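Long-range contact in iminosuccinate reductase (Paracoccus denitrificans, PDB 6RQA), which reduces iminosuccinate to L-aspartate with NADH, regenerating the amino donor for the first step of the beta-hydroxyaspartate cycle used in glyoxylate assimilation: residues Glu204-Val216 with Leu225-Ile237. Numbering follows the deposited sequence.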
# COMPACT_ATOMS: atom_id res chain seq x y z
N GLU A 204 10.11 -40.06 8.80
CA GLU A 204 8.68 -39.88 8.51
C GLU A 204 8.08 -39.11 9.69
O GLU A 204 8.69 -39.06 10.74
CB GLU A 204 7.96 -41.18 8.15
CG GLU A 204 8.56 -41.94 6.99
CD GLU A 204 8.58 -41.36 5.58
OE1 GLU A 204 9.40 -41.83 4.77
OE2 GLU A 204 7.79 -40.46 5.28
N LEU A 205 6.91 -38.55 9.49
CA LEU A 205 6.28 -37.65 10.46
C LEU A 205 5.96 -38.32 11.78
O LEU A 205 5.81 -37.62 12.79
CB LEU A 205 5.00 -37.05 9.86
CG LEU A 205 5.23 -35.98 8.79
CD1 LEU A 205 3.90 -35.38 8.34
CD2 LEU A 205 6.15 -34.89 9.33
N ASP A 206 5.83 -39.65 11.82
CA ASP A 206 5.56 -40.32 13.09
C ASP A 206 6.75 -40.22 14.03
O ASP A 206 6.57 -39.99 15.23
CB ASP A 206 5.17 -41.78 12.84
CG ASP A 206 6.19 -42.53 12.02
OD1 ASP A 206 6.68 -41.96 11.02
OD2 ASP A 206 6.51 -43.68 12.37
N ARG A 207 7.96 -40.40 13.51
CA ARG A 207 9.15 -40.26 14.35
C ARG A 207 9.49 -38.81 14.63
O ARG A 207 10.01 -38.50 15.71
CB ARG A 207 10.36 -40.94 13.69
CG ARG A 207 10.42 -42.45 13.85
CD ARG A 207 11.74 -42.98 13.31
NE ARG A 207 12.89 -42.33 13.94
CZ ARG A 207 14.13 -42.39 13.48
NH1 ARG A 207 14.40 -43.07 12.37
NH2 ARG A 207 15.11 -41.77 14.12
N LEU A 208 9.21 -37.91 13.69
CA LEU A 208 9.54 -36.50 13.89
C LEU A 208 8.74 -35.91 15.05
O LEU A 208 9.30 -35.23 15.91
CB LEU A 208 9.29 -35.72 12.60
CG LEU A 208 9.84 -34.29 12.49
CD1 LEU A 208 10.23 -33.97 11.06
CD2 LEU A 208 8.83 -33.27 13.00
N GLY A 209 7.43 -36.17 15.08
CA GLY A 209 6.61 -35.67 16.16
C GLY A 209 6.97 -36.21 17.53
O GLY A 209 6.70 -35.56 18.54
N ALA A 210 7.59 -37.39 17.58
CA ALA A 210 7.92 -38.04 18.84
C ALA A 210 9.37 -37.83 19.27
O ALA A 210 9.70 -38.10 20.43
CB ALA A 210 7.63 -39.54 18.76
N GLU A 211 10.24 -37.36 18.37
CA GLU A 211 11.65 -37.20 18.68
C GLU A 211 12.15 -35.76 18.58
O GLU A 211 13.21 -35.46 19.14
CB GLU A 211 12.51 -38.08 17.77
CG GLU A 211 12.18 -39.57 17.86
CD GLU A 211 13.00 -40.41 16.90
OE1 GLU A 211 13.10 -41.63 17.13
OE2 GLU A 211 13.55 -39.84 15.93
N ALA A 212 11.43 -34.88 17.88
CA ALA A 212 11.86 -33.50 17.72
C ALA A 212 11.33 -32.66 18.87
O ALA A 212 10.12 -32.57 19.07
CB ALA A 212 11.39 -32.94 16.38
N ASP A 213 12.25 -32.05 19.63
CA ASP A 213 11.85 -31.15 20.71
C ASP A 213 11.37 -29.81 20.18
O ASP A 213 10.48 -29.20 20.77
CB ASP A 213 13.02 -30.96 21.67
CG ASP A 213 13.67 -32.28 22.07
OD1 ASP A 213 12.93 -33.26 22.27
OD2 ASP A 213 14.91 -32.33 22.18
N VAL A 214 11.96 -29.34 19.08
CA VAL A 214 11.52 -28.13 18.40
C VAL A 214 11.20 -28.50 16.96
O VAL A 214 12.02 -29.13 16.28
CB VAL A 214 12.59 -27.02 18.45
CG1 VAL A 214 12.17 -25.83 17.60
CG2 VAL A 214 12.84 -26.59 19.89
N ILE A 215 10.01 -28.12 16.50
CA ILE A 215 9.54 -28.42 15.15
C ILE A 215 9.29 -27.11 14.43
O ILE A 215 8.63 -26.22 14.96
CB ILE A 215 8.27 -29.29 15.17
CG1 ILE A 215 8.55 -30.63 15.86
CG2 ILE A 215 7.76 -29.52 13.76
CD1 ILE A 215 7.35 -31.54 15.93
N VAL A 216 9.82 -27.00 13.21
CA VAL A 216 9.63 -25.83 12.36
C VAL A 216 9.08 -26.31 11.02
O VAL A 216 9.76 -27.05 10.30
CB VAL A 216 10.93 -25.04 12.16
CG1 VAL A 216 10.72 -23.93 11.15
CG2 VAL A 216 11.42 -24.48 13.49
N LEU A 225 -0.54 -32.04 7.87
CA LEU A 225 0.61 -32.92 7.75
C LEU A 225 0.96 -33.54 9.10
O LEU A 225 0.82 -34.75 9.30
CB LEU A 225 1.81 -32.17 7.18
CG LEU A 225 1.59 -31.46 5.85
CD1 LEU A 225 2.85 -30.73 5.42
CD2 LEU A 225 1.15 -32.45 4.78
N LEU A 226 1.42 -32.71 10.04
CA LEU A 226 1.72 -33.17 11.39
C LEU A 226 0.41 -33.40 12.14
O LEU A 226 -0.33 -32.45 12.40
CB LEU A 226 2.60 -32.15 12.10
CG LEU A 226 3.20 -32.56 13.45
CD1 LEU A 226 4.09 -33.78 13.30
CD2 LEU A 226 3.97 -31.40 14.07
N MET A 227 0.13 -34.65 12.46
CA MET A 227 -1.14 -35.01 13.08
C MET A 227 -1.07 -34.86 14.60
O MET A 227 -0.01 -34.64 15.18
CB MET A 227 -1.53 -36.44 12.70
CG MET A 227 -1.69 -36.64 11.20
SD MET A 227 -2.80 -35.42 10.47
CE MET A 227 -4.32 -35.77 11.34
N ASN A 228 -2.24 -34.99 15.23
CA ASN A 228 -2.33 -34.78 16.67
C ASN A 228 -1.54 -35.84 17.44
O ASN A 228 -0.76 -35.51 18.34
CB ASN A 228 -3.80 -34.78 17.11
CG ASN A 228 -3.96 -34.48 18.58
OD1 ASN A 228 -3.18 -33.75 19.17
ND2 ASN A 228 -4.99 -35.07 19.19
N GLU A 229 -1.74 -37.11 17.10
CA GLU A 229 -1.05 -38.19 17.80
C GLU A 229 0.40 -38.34 17.38
O GLU A 229 1.12 -39.15 17.98
CB GLU A 229 -1.80 -39.51 17.60
CG GLU A 229 -3.14 -39.58 18.31
CD GLU A 229 -3.04 -39.24 19.78
OE1 GLU A 229 -3.24 -38.06 20.14
OE2 GLU A 229 -2.76 -40.15 20.59
N HIS A 230 0.86 -37.59 16.38
CA HIS A 230 2.28 -37.61 16.03
C HIS A 230 3.12 -36.97 17.13
O HIS A 230 4.16 -37.52 17.53
CB HIS A 230 2.51 -36.90 14.70
CG HIS A 230 2.11 -37.70 13.50
ND1 HIS A 230 1.96 -37.15 12.25
CD2 HIS A 230 1.84 -39.02 13.36
CE1 HIS A 230 1.60 -38.09 11.39
NE2 HIS A 230 1.53 -39.24 12.04
N VAL A 231 2.70 -35.81 17.62
CA VAL A 231 3.48 -35.07 18.60
C VAL A 231 3.38 -35.76 19.95
O VAL A 231 2.28 -35.96 20.49
CB VAL A 231 3.00 -33.61 18.68
CG1 VAL A 231 3.83 -32.84 19.69
CG2 VAL A 231 3.07 -32.96 17.32
N LYS A 232 4.53 -36.12 20.51
CA LYS A 232 4.61 -36.75 21.83
C LYS A 232 5.65 -36.02 22.67
O LYS A 232 6.69 -35.60 22.15
CB LYS A 232 4.97 -38.24 21.72
CG LYS A 232 4.08 -39.05 20.78
CD LYS A 232 2.97 -39.79 21.53
CE LYS A 232 1.78 -38.89 21.83
NZ LYS A 232 0.69 -39.62 22.54
N GLY A 233 5.36 -35.87 23.96
CA GLY A 233 6.27 -35.23 24.87
C GLY A 233 6.32 -33.72 24.71
O GLY A 233 5.58 -33.14 23.91
N PRO A 234 7.19 -33.07 25.48
CA PRO A 234 7.34 -31.61 25.34
C PRO A 234 7.85 -31.24 23.96
O PRO A 234 8.87 -31.75 23.49
CB PRO A 234 8.36 -31.26 26.43
CG PRO A 234 8.27 -32.38 27.41
CD PRO A 234 7.98 -33.60 26.59
N THR A 235 7.13 -30.33 23.30
CA THR A 235 7.43 -29.96 21.93
C THR A 235 6.99 -28.52 21.68
O THR A 235 5.91 -28.11 22.11
CB THR A 235 6.74 -30.89 20.93
OG1 THR A 235 7.18 -32.24 21.14
CG2 THR A 235 7.05 -30.49 19.50
N HIS A 236 7.84 -27.76 21.00
CA HIS A 236 7.49 -26.44 20.48
C HIS A 236 7.41 -26.51 18.97
O HIS A 236 8.35 -26.95 18.31
CB HIS A 236 8.50 -25.38 20.91
CG HIS A 236 8.33 -24.07 20.20
ND1 HIS A 236 7.16 -23.34 20.26
CD2 HIS A 236 9.17 -23.37 19.41
CE1 HIS A 236 7.29 -22.24 19.53
NE2 HIS A 236 8.51 -22.23 19.01
N ILE A 237 6.28 -26.06 18.41
CA ILE A 237 6.03 -26.13 16.98
C ILE A 237 5.98 -24.70 16.45
O ILE A 237 5.08 -23.93 16.79
CB ILE A 237 4.72 -26.87 16.67
CG1 ILE A 237 4.71 -28.24 17.35
CG2 ILE A 237 4.55 -27.02 15.16
CD1 ILE A 237 3.43 -29.01 17.16
O HOH W 1 10.05 -34.81 22.63
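H236 O takes the amide of I215, with N to O 2.7 Å and an N-H...O angle of 170°. The donor lies nearly along the C=O axis. The amide of the same residue, H236 N, donates to D213 O, two residues before I215, at 3.0 Å. These two bonds zip strands 214-216 and 235-237 together in parallel, V214 beside H236 on one face of the sheet and I215 beside I237 on the other. CA-H groups of T235, V214 and I237 add close C-H...O contacts along the same edges.

A third backbone bond lies beyond the strands. K232 N reaches G209 O, near the end of helix 205-211, at 3.0 Å, but from above the carbonyl plane and not on a lone pair. G209, with no side chain, brings its CA to 4.0 Å from V231 CA.

I215 carries much of the apolar packing. Its CG1 lies anti to the carbonyl carbon (chi1 -61°), and the extended chain ends in CD1. That methyl meets L226 CD2 tip to tip at 3.9 Å, and T235 CG2 also packs on it. At the start of the helix, L205 CD1 packs on L225 CB, 4.0 Å away. The H230 ring is sandwiched: L205 O and D206 N lie over one face and M227 CB over the opposite face.

The side chain of L225 lies about 5 Å from the bound NAD. Strands 214-217 and 235-239 are adjacent in the parallel sheet of the Rossmann-type NAD-binding domain. On its other edge, strand 214-217 pairs with strand 150-154. Helix 125-143 packs against V214 and H236; H236 NE2 hydrogen-bonds to S139 OG and ND1 to T308 OG1. On the opposite sheet face, I215 touches I154. W179 of strand 175-179 meets L205 and L225.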